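Local coordinates for Card1 endonuclease domain-containing protein (Vibrio cholerae, PDB 1XMX) that is of unknown function but probably binds nucleic acid, with a Card1-like endonuclease domain of the PDDEXK clan in its C-terminal part, at residues I62-I71 against L97-Y105; E183-L194 against Q212-L222. One frame throughout, in Å; residues are numbered along the deposited sequence.

Contact 1 (I62-I71 against L97-Y105)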
loop_
_atom_site.group_PDB
_atom_site.type_symbol
_atom_site.label_atom_id
_atom_site.label_comp_id
_atom_site.label_asym_id
_atom_site.label_seq_id
_atom_site.Cartn_x
_atom_site.Cartn_y
_atom_site.Cartn_z
ATOM N N ILE A 62 -6.307 -30.091 -4.034
ATOM C CA ILE A 62 -5.588 -31.237 -3.547
ATOM C C ILE A 62 -6.145 -31.587 -2.192
ATOM O O ILE A 62 -6.826 -30.808 -1.558
ATOM C CB ILE A 62 -4.075 -30.991 -3.417
ATOM C CG1 ILE A 62 -3.830 -29.597 -2.874
ATOM C CG2 ILE A 62 -3.334 -31.156 -4.829
ATOM C CD1 ILE A 62 -2.516 -29.417 -2.078
ATOM N N PRO A 63 -5.832 -32.780 -1.728
ATOM C CA PRO A 63 -6.306 -33.086 -0.411
ATOM C C PRO A 63 -5.505 -32.229 0.556
ATOM O O PRO A 63 -4.427 -31.745 0.242
ATOM C CB PRO A 63 -6.025 -34.599 -0.276
ATOM C CG PRO A 63 -5.001 -34.937 -1.313
ATOM C CD PRO A 63 -5.029 -33.857 -2.354
ATOM N N ALA A 64 -6.056 -31.992 1.712
ATOM C CA ALA A 64 -5.482 -31.017 2.652
ATOM C C ALA A 64 -4.414 -31.585 3.624
ATOM O O ALA A 64 -3.607 -30.837 4.149
ATOM C CB ALA A 64 -6.625 -30.330 3.427
ATOM N N GLY A 65 -4.392 -32.890 3.849
ATOM C CA GLY A 65 -3.355 -33.487 4.682
ATOM C C GLY A 65 -1.933 -33.293 4.188
ATOM O O GLY A 65 -1.678 -32.784 3.067
ATOM N N SER A 66 -0.993 -33.696 5.022
ATOM C CA SER A 66 0.421 -33.553 4.723
ATOM C C SER A 66 0.987 -34.717 3.901
ATOM O O SER A 66 2.135 -34.630 3.486
ATOM C CB SER A 66 1.193 -33.470 6.036
ATOM O OG SER A 66 0.890 -34.626 6.826
ATOM N N ASN A 67 0.206 -35.787 3.677
ATOM C CA ASN A 67 0.605 -36.915 2.795
ATOM C C ASN A 67 0.897 -36.459 1.364
ATOM O O ASN A 67 -0.016 -36.083 0.615
ATOM C CB ASN A 67 -0.421 -38.075 2.828
ATOM C CG ASN A 67 0.061 -39.363 2.078
ATOM O OD1 ASN A 67 0.899 -39.328 1.170
ATOM N ND2 ASN A 67 -0.514 -40.516 2.470
ATOM N N THR A 68 2.194 -36.520 1.020
ATOM C CA THR A 68 2.771 -35.997 -0.211
ATOM C C THR A 68 2.688 -37.020 -1.373
ATOM O O THR A 68 2.648 -36.620 -2.538
ATOM C CB THR A 68 4.268 -35.444 0.006
ATOM O OG1 THR A 68 5.151 -36.506 0.404
ATOM C CG2 THR A 68 4.346 -34.237 1.051
ATOM N N SER A 69 2.605 -38.325 -1.081
ATOM C CA SER A 69 2.327 -39.267 -2.174
ATOM C C SER A 69 0.872 -39.132 -2.680
ATOM O O SER A 69 0.620 -39.303 -3.855
ATOM C CB SER A 69 2.765 -40.717 -1.868
ATOM O OG SER A 69 1.817 -41.432 -1.094
ATOM N N ALA A 70 -0.055 -38.732 -1.808
ATOM C CA ALA A 70 -1.433 -38.351 -2.224
ATOM C C ALA A 70 -1.484 -36.995 -2.981
ATOM O O ALA A 70 -2.190 -36.852 -3.981
ATOM C CB ALA A 70 -2.393 -38.338 -1.012
ATOM N N ILE A 71 -0.747 -35.994 -2.509
ATOM C CA ILE A 71 -0.608 -34.741 -3.293
ATOM C C ILE A 71 0.004 -34.977 -4.695
ATOM O O ILE A 71 -0.555 -34.521 -5.714
ATOM C CB ILE A 71 0.196 -33.652 -2.513
ATOM C CG1 ILE A 71 -0.464 -33.353 -1.164
ATOM C CG2 ILE A 71 0.350 -32.338 -3.359
ATOM C CD1 ILE A 71 0.414 -32.439 -0.267
ATOM N N LEU A 97 3.063 -23.760 0.566
ATOM C CA LEU A 97 3.805 -24.551 1.593
ATOM C C LEU A 97 4.837 -25.499 0.943
ATOM O O LEU A 97 4.612 -26.044 -0.155
ATOM C CB LEU A 97 2.834 -25.310 2.504
ATOM C CG LEU A 97 1.949 -24.485 3.478
ATOM C CD1 LEU A 97 0.877 -25.346 4.172
ATOM C CD2 LEU A 97 2.711 -23.674 4.543
ATOM N N ARG A 98 5.985 -25.683 1.588
ATOM C CA ARG A 98 7.056 -26.391 0.877
ATOM C C ARG A 98 6.727 -27.832 0.527
ATOM O O ARG A 98 7.135 -28.282 -0.508
ATOM C CB ARG A 98 8.437 -26.169 1.527
ATOM C CG ARG A 98 8.858 -24.677 1.402
ATOM C CD ARG A 98 9.888 -24.253 2.448
ATOM N NE ARG A 98 10.200 -22.823 2.299
ATOM C CZ ARG A 98 9.528 -21.841 2.903
ATOM N NH1 ARG A 98 8.503 -22.122 3.716
ATOM N NH2 ARG A 98 9.877 -20.583 2.702
ATOM N N HIS A 99 5.929 -28.530 1.343
ATOM C CA HIS A 99 5.547 -29.888 1.023
ATOM C C HIS A 99 4.735 -29.974 -0.258
ATOM O O HIS A 99 4.986 -30.810 -1.089
ATOM C CB HIS A 99 4.865 -30.631 2.210
ATOM C CG HIS A 99 3.467 -30.176 2.513
ATOM N ND1 HIS A 99 3.128 -28.849 2.705
ATOM C CD2 HIS A 99 2.336 -30.886 2.755
ATOM C CE1 HIS A 99 1.839 -28.762 2.985
ATOM N NE2 HIS A 99 1.336 -29.982 3.033
ATOM N N ARG A 100 3.750 -29.119 -0.408
ATOM C CA ARG A 100 2.969 -29.083 -1.643
ATOM C C ARG A 100 3.869 -28.582 -2.787
ATOM O O ARG A 100 3.764 -29.071 -3.892
ATOM C CB ARG A 100 1.767 -28.119 -1.458
ATOM C CG ARG A 100 0.738 -28.624 -0.416
ATOM C CD ARG A 100 -0.229 -27.565 0.072
ATOM N NE ARG A 100 -1.220 -28.112 1.009
ATOM C CZ ARG A 100 -2.079 -27.361 1.707
ATOM N NH1 ARG A 100 -2.027 -26.042 1.617
ATOM N NH2 ARG A 100 -2.960 -27.909 2.516
ATOM N N LEU A 101 4.680 -27.548 -2.532
ATOM C CA LEU A 101 5.541 -26.951 -3.593
ATOM C C LEU A 101 6.448 -27.964 -4.221
ATOM O O LEU A 101 6.522 -28.044 -5.428
ATOM C CB LEU A 101 6.411 -25.786 -3.082
ATOM C CG LEU A 101 7.301 -25.041 -4.084
ATOM C CD1 LEU A 101 6.416 -24.185 -5.018
ATOM C CD2 LEU A 101 8.291 -24.105 -3.398
ATOM N N LEU A 102 7.143 -28.736 -3.380
ATOM C CA LEU A 102 8.091 -29.709 -3.857
ATOM C C LEU A 102 7.429 -30.950 -4.464
ATOM O O LEU A 102 8.030 -31.598 -5.299
ATOM C CB LEU A 102 9.075 -30.116 -2.763
ATOM C CG LEU A 102 9.922 -28.946 -2.275
ATOM C CD1 LEU A 102 10.904 -29.453 -1.274
ATOM C CD2 LEU A 102 10.625 -28.350 -3.466
ATOM N N SER A 103 6.196 -31.257 -4.073
ATOM C CA SER A 103 5.465 -32.341 -4.717
ATOM C C SER A 103 5.112 -31.915 -6.143
ATOM O O SER A 103 5.349 -32.665 -7.065
ATOM C CB SER A 103 4.171 -32.658 -3.968
ATOM O OG SER A 103 4.448 -33.036 -2.638
ATOM N N ALA A 104 4.532 -30.717 -6.299
ATOM C CA ALA A 104 4.238 -30.168 -7.613
ATOM C C ALA A 104 5.494 -30.028 -8.460
ATOM O O ALA A 104 5.444 -30.310 -9.647
ATOM C CB ALA A 104 3.551 -28.832 -7.501
ATOM N N TYR A 105 6.594 -29.540 -7.868
ATOM C CA TYR A 105 7.873 -29.438 -8.606
ATOM C C TYR A 105 8.307 -30.783 -9.254
ATOM O O TYR A 105 8.731 -30.826 -10.469
ATOM C CB TYR A 105 9.004 -28.897 -7.713
ATOM C CG TYR A 105 10.325 -28.646 -8.466
ATOM C CD1 TYR A 105 11.263 -29.661 -8.682
ATOM C CD2 TYR A 105 10.611 -27.395 -8.987
ATOM C CE1 TYR A 105 12.474 -29.416 -9.410
ATOM C CE2 TYR A 105 11.799 -27.157 -9.687
ATOM C CZ TYR A 105 12.717 -28.162 -9.892
ATOM O OH TYR A 105 13.890 -27.842 -10.613
HETATM O O HOH W 1 -2.053 -30.830 1.423
HETATM O O HOH W 2 -0.991 -30.225 4.395
#

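Contact 2 (E183-L194 against Q212-L222). With FMT (formic acid), chain I.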
loop_
_atom_site.group_PDB
_atom_site.type_symbol
_atom_site.label_atom_id
_atom_site.label_comp_id
_atom_site.label_asym_id
_atom_site.label_seq_id
_atom_site.Cartn_x
_atom_site.Cartn_y
_atom_site.Cartn_z
ATOM N N GLU A 183 9.325 25.288 14.348
ATOM C CA GLU A 183 8.955 26.722 14.559
ATOM C C GLU A 183 7.441 26.913 14.675
ATOM O O GLU A 183 6.961 27.729 15.432
ATOM C CB GLU A 183 9.477 27.574 13.393
ATOM C CG GLU A 183 9.006 29.052 13.405
ATOM C CD GLU A 183 9.234 29.794 12.056
ATOM O OE1 GLU A 183 9.577 29.205 11.001
ATOM O OE2 GLU A 183 9.048 31.022 12.069
ATOM N N LEU A 184 6.692 26.111 13.929
ATOM C CA LEU A 184 5.261 26.293 13.795
ATOM C C LEU A 184 4.460 25.400 14.710
ATOM O O LEU A 184 3.249 25.542 14.804
ATOM C CB LEU A 184 4.851 26.060 12.330
ATOM C CG LEU A 184 5.384 27.150 11.375
ATOM C CD1 LEU A 184 4.901 26.941 9.898
ATOM C CD2 LEU A 184 4.993 28.485 11.820
ATOM N N GLY A 185 5.142 24.486 15.391
ATOM C CA GLY A 185 4.523 23.520 16.294
ATOM C C GLY A 185 3.263 24.006 16.986
ATOM O O GLY A 185 2.164 23.705 16.545
ATOM N N PRO A 186 3.420 24.773 18.084
ATOM C CA PRO A 186 2.337 25.338 18.910
ATOM C C PRO A 186 1.223 26.036 18.130
ATOM O O PRO A 186 0.055 25.916 18.467
ATOM C CB PRO A 186 3.073 26.352 19.794
ATOM C CG PRO A 186 4.449 25.736 19.923
ATOM C CD PRO A 186 4.755 25.154 18.583
ATOM N N GLY A 187 1.593 26.781 17.117
ATOM C CA GLY A 187 0.637 27.475 16.319
ATOM C C GLY A 187 -0.304 26.559 15.562
ATOM O O GLY A 187 -1.464 26.928 15.341
ATOM N N LEU A 188 0.191 25.377 15.146
ATOM C CA LEU A 188 -0.615 24.473 14.353
ATOM C C LEU A 188 -1.606 23.702 15.217
ATOM O O LEU A 188 -2.733 23.412 14.778
ATOM C CB LEU A 188 0.243 23.556 13.473
ATOM C CG LEU A 188 0.606 24.182 12.116
ATOM C CD1 LEU A 188 1.728 23.450 11.464
ATOM C CD2 LEU A 188 -0.618 24.299 11.203
ATOM N N ALA A 189 -1.190 23.380 16.437
ATOM C CA ALA A 189 -2.097 22.978 17.480
ATOM C C ALA A 189 -3.273 23.957 17.717
ATOM O O ALA A 189 -4.440 23.520 17.871
ATOM C CB ALA A 189 -1.325 22.783 18.792
ATOM N N THR A 190 -2.999 25.261 17.775
ATOM C CA THR A 190 -4.107 26.197 17.999
ATOM C C THR A 190 -5.016 26.263 16.785
ATOM O O THR A 190 -6.220 26.389 16.932
ATOM C CB THR A 190 -3.608 27.601 18.280
ATOM O OG1 THR A 190 -2.612 27.532 19.323
ATOM C CG2 THR A 190 -4.808 28.519 18.738
ATOM N N LEU A 191 -4.421 26.231 15.587
ATOM C CA LEU A 191 -5.167 26.206 14.322
ATOM C C LEU A 191 -6.024 24.939 14.206
ATOM O O LEU A 191 -7.200 24.990 13.788
ATOM C CB LEU A 191 -4.202 26.253 13.126
ATOM C CG LEU A 191 -4.934 26.502 11.800
ATOM C CD1 LEU A 191 -5.916 27.678 11.840
ATOM C CD2 LEU A 191 -3.972 26.648 10.630
ATOM N N ASN A 192 -5.428 23.806 14.587
ATOM C CA ASN A 192 -6.198 22.567 14.705
ATOM C C ASN A 192 -7.410 22.692 15.623
ATOM O O ASN A 192 -8.494 22.271 15.260
ATOM C CB ASN A 192 -5.337 21.413 15.168
ATOM C CG ASN A 192 -6.163 20.203 15.528
ATOM O OD1 ASN A 192 -6.637 19.467 14.641
ATOM N ND2 ASN A 192 -6.343 19.978 16.821
ATOM N N TYR A 193 -7.240 23.250 16.816
ATOM C CA TYR A 193 -8.403 23.508 17.699
ATOM C C TYR A 193 -9.481 24.436 17.041
ATOM O O TYR A 193 -10.675 24.136 17.094
ATOM C CB TYR A 193 -7.945 24.037 19.070
ATOM C CG TYR A 193 -9.071 24.672 19.853
ATOM C CD1 TYR A 193 -9.871 23.924 20.723
ATOM C CD2 TYR A 193 -9.366 26.026 19.688
ATOM C CE1 TYR A 193 -10.902 24.542 21.434
ATOM C CE2 TYR A 193 -10.410 26.625 20.353
ATOM C CZ TYR A 193 -11.156 25.886 21.220
ATOM O OH TYR A 193 -12.179 26.553 21.864
ATOM N N LEU A 194 -9.053 25.520 16.391
ATOM C CA LEU A 194 -9.962 26.406 15.643
ATOM C C LEU A 194 -10.674 25.673 14.496
ATOM O O LEU A 194 -11.890 25.763 14.357
ATOM C CB LEU A 194 -9.224 27.638 15.087
ATOM C CG LEU A 194 -8.595 28.629 16.104
ATOM C CD1 LEU A 194 -7.626 29.560 15.378
ATOM C CD2 LEU A 194 -9.626 29.483 16.812
ATOM N N GLN A 212 -5.883 34.196 21.751
ATOM C CA GLN A 212 -5.533 33.591 20.461
ATOM C C GLN A 212 -5.068 34.603 19.416
ATOM O O GLN A 212 -4.180 34.301 18.579
ATOM C CB GLN A 212 -6.691 32.752 19.904
ATOM C CG GLN A 212 -6.876 31.428 20.648
ATOM C CD GLN A 212 -8.228 30.801 20.389
ATOM O OE1 GLN A 212 -9.220 31.485 20.157
ATOM N NE2 GLN A 212 -8.268 29.497 20.397
ATOM N N GLN A 213 -5.673 35.792 19.440
ATOM C CA GLN A 213 -5.315 36.857 18.498
ATOM C C GLN A 213 -3.909 37.415 18.726
ATOM O O GLN A 213 -3.315 37.990 17.804
ATOM C CB GLN A 213 -6.335 38.008 18.561
ATOM C CG GLN A 213 -7.723 37.557 18.122
ATOM C CD GLN A 213 -8.750 38.666 18.182
ATOM O OE1 GLN A 213 -9.836 38.483 18.733
ATOM N NE2 GLN A 213 -8.414 39.816 17.630
ATOM N N GLY A 214 -3.365 37.246 19.933
ATOM C CA GLY A 214 -2.008 37.701 20.203
ATOM C C GLY A 214 -0.928 36.622 19.998
ATOM O O GLY A 214 0.250 36.893 20.177
ATOM N N TYR A 215 -1.305 35.398 19.645
ATOM C CA TYR A 215 -0.308 34.327 19.486
ATOM C C TYR A 215 0.504 34.587 18.210
ATOM O O TYR A 215 -0.043 34.644 17.107
ATOM C CB TYR A 215 -0.913 32.894 19.398
ATOM C CG TYR A 215 -1.590 32.358 20.657
ATOM C CD1 TYR A 215 -1.295 32.865 21.939
ATOM C CD2 TYR A 215 -2.516 31.328 20.568
ATOM C CE1 TYR A 215 -1.932 32.370 23.078
ATOM C CE2 TYR A 215 -3.154 30.818 21.713
ATOM C CZ TYR A 215 -2.868 31.331 22.955
ATOM O OH TYR A 215 -3.534 30.790 24.073
ATOM N N ARG A 216 1.808 34.720 18.409
ATOM C CA ARG A 216 2.820 34.870 17.362
ATOM C C ARG A 216 2.749 33.828 16.209
ATOM O O ARG A 216 2.494 34.185 15.066
ATOM C CB ARG A 216 4.191 34.861 18.050
ATOM C CG ARG A 216 5.387 35.178 17.191
ATOM C CD ARG A 216 6.721 35.013 17.958
ATOM N NE ARG A 216 6.795 33.792 18.777
ATOM C CZ ARG A 216 7.332 32.628 18.380
ATOM N NH1 ARG A 216 7.843 32.497 17.153
ATOM N NH2 ARG A 216 7.356 31.579 19.212
ATOM N N GLU A 217 2.997 32.553 16.483
ATOM C CA GLU A 217 3.017 31.538 15.402
ATOM C C GLU A 217 1.671 31.336 14.716
ATOM O O GLU A 217 1.612 31.134 13.514
ATOM C CB GLU A 217 3.535 30.197 15.902
ATOM C CG GLU A 217 4.878 30.254 16.573
ATOM C CD GLU A 217 5.166 28.955 17.268
ATOM O OE1 GLU A 217 4.316 28.043 17.123
ATOM O OE2 GLU A 217 6.232 28.815 17.930
ATOM N N LEU A 218 0.590 31.405 15.476
ATOM C CA LEU A 218 -0.749 31.323 14.897
ATOM C C LEU A 218 -0.921 32.365 13.795
ATOM O O LEU A 218 -1.461 32.097 12.731
ATOM C CB LEU A 218 -1.799 31.601 15.986
ATOM C CG LEU A 218 -3.245 31.417 15.510
ATOM C CD1 LEU A 218 -3.447 30.027 14.819
ATOM C CD2 LEU A 218 -4.261 31.630 16.615
ATOM N N ASN A 219 -0.536 33.582 14.102
ATOM C CA ASN A 219 -0.638 34.684 13.143
ATOM C C ASN A 219 0.183 34.511 11.851
ATOM O O ASN A 219 -0.267 34.904 10.799
ATOM C CB ASN A 219 -0.291 35.976 13.839
ATOM C CG ASN A 219 -1.504 36.586 14.529
ATOM O OD1 ASN A 219 -2.380 37.150 13.877
ATOM N ND2 ASN A 219 -1.567 36.449 15.862
ATOM N N LEU A 220 1.376 33.937 11.964
ATOM C CA LEU A 220 2.148 33.496 10.825
ATOM C C LEU A 220 1.287 32.546 9.942
ATOM O O LEU A 220 1.222 32.722 8.730
ATOM C CB LEU A 220 3.416 32.759 11.293
ATOM C CG LEU A 220 4.515 33.515 12.054
ATOM C CD1 LEU A 220 5.821 32.715 12.194
ATOM C CD2 LEU A 220 4.772 34.843 11.362
ATOM N N LEU A 221 0.617 31.579 10.578
ATOM C CA LEU A 221 -0.288 30.633 9.925
ATOM C C LEU A 221 -1.524 31.272 9.353
ATOM O O LEU A 221 -1.905 30.974 8.234
ATOM C CB LEU A 221 -0.677 29.496 10.881
ATOM C CG LEU A 221 0.498 28.712 11.470
ATOM C CD1 LEU A 221 0.138 27.872 12.691
ATOM C CD2 LEU A 221 1.132 27.829 10.365
ATOM N N LEU A 222 -2.177 32.132 10.101
ATOM C CA LEU A 222 -3.364 32.809 9.569
ATOM C C LEU A 222 -2.992 33.606 8.309
ATOM O O LEU A 222 -3.701 33.604 7.303
ATOM C CB LEU A 222 -3.965 33.767 10.608
ATOM C CG LEU A 222 -4.435 32.987 11.842
ATOM C CD1 LEU A 222 -5.107 33.868 12.819
ATOM C CD2 LEU A 222 -5.344 31.865 11.454
HETATM C C FMT I . 1.692 30.815 19.528
HETATM O O1 FMT I . 0.907 30.418 18.623
HETATM O O2 FMT I . 2.850 31.307 19.412
#

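Contact 1 (I62-I71 against L97-Y105)
R100 lays its aliphatic chain over the end of I62, whose CD1 lies 3.6 Å from R100 NE. The chain is extended from CG to NE, and I71 CD1 meets R100 CG at 3.8 Å, the two side chains crossing at about a right angle. The guanidinium then reaches the loop. R100 NH2 gives a weak bond to A64 O at 3.4 Å, and its stronger partner is the carboxylate of D36. Water 1 sits at the guanidinium edge. It accepts from R100 NE at 2.9 Å and donates to the carbonyls of P63 and G65. Water 2 joins A64 O to H99 NE2, 2.7 Å from each. The H99 rotation (chi1 73°) brings the ring edge to S66 O and NE2 to water 2. R100 CG sits over one ring face, toward its rim. T68 CB packs on S103 OG at 3.6 Å. That hydroxyl is already used, donating to H99 O within its own helix. Loop 62-67 and the first turn of helix 68-85 thus meet helix 98-110. The chemistry is divided: I62, I71 and the R100 chain make an apolar side, while R100 and H99 meet the loop carbonyls partly through water.

Contact 2 (E183-L194 against Q212-L222)
E217, L218 and L221 fit as knobs into holes of helix 183-194. L218 sits among G187, T190, L191 and L194, with CD2 3.8 Å from T190 CG2. L221 enters the next hole, where CD2 meets L184 CD1 at 3.9 Å and CD1 meets L188 CG at 3.8 Å. E217 fills the hole at L184-G187. Its CG is anti to its own carbonyl carbon (chi1 -54°) and the chain is extended beyond, which carries OE1 to G187 N at 3.0 Å. This N-H meets OE1 nearly along the C-O axis. The helix is kinked here, and the same N-H makes no bond to the turn before. With no side chain on G187 in the way, the axes of segments 183-194 and 216-222 approach to 7.6 Å, crossing at -72°. Q212 NE2 lies 3.6 Å from Y193 CE2, while Q212 OE1 accepts from S209 N. In the second shell, R216 NH2 makes a salt bridge to E217 OE2, whose hydrogen bond is weak. A bound formic acid, probably from the crystallisation liquor, takes a bond from E217 N. W177 of helix 164-179 packs on L184, L188, L191 and L221. The contact is therefore mainly a leucine interface, with one carboxylate supplying an acceptor at the kink.

From the N terminus, the chain builds a mainly parallel sheet flanked by helices. Contact 1 closes a loop there, running through helix 68-85 and strand 88-92 to helix 98-110. It ties the loop after edge strand 56-61 and the start of helix 68-85 to the start of helix 98-110. The chain then finishes this sheet, passes strand 154-156 and enters helices 164-179 and 181-201. Contact 2 closes a second short loop, through strand 205-207, and joins helix 181-201 to helix 216-227 beside a small antiparallel sheet. The chain goes on through helix 243-266 to the second mixed sheet. The contacts are in series and neither nest nor cross. The centres of contact 1 and contact 2 are about 64 Å apart.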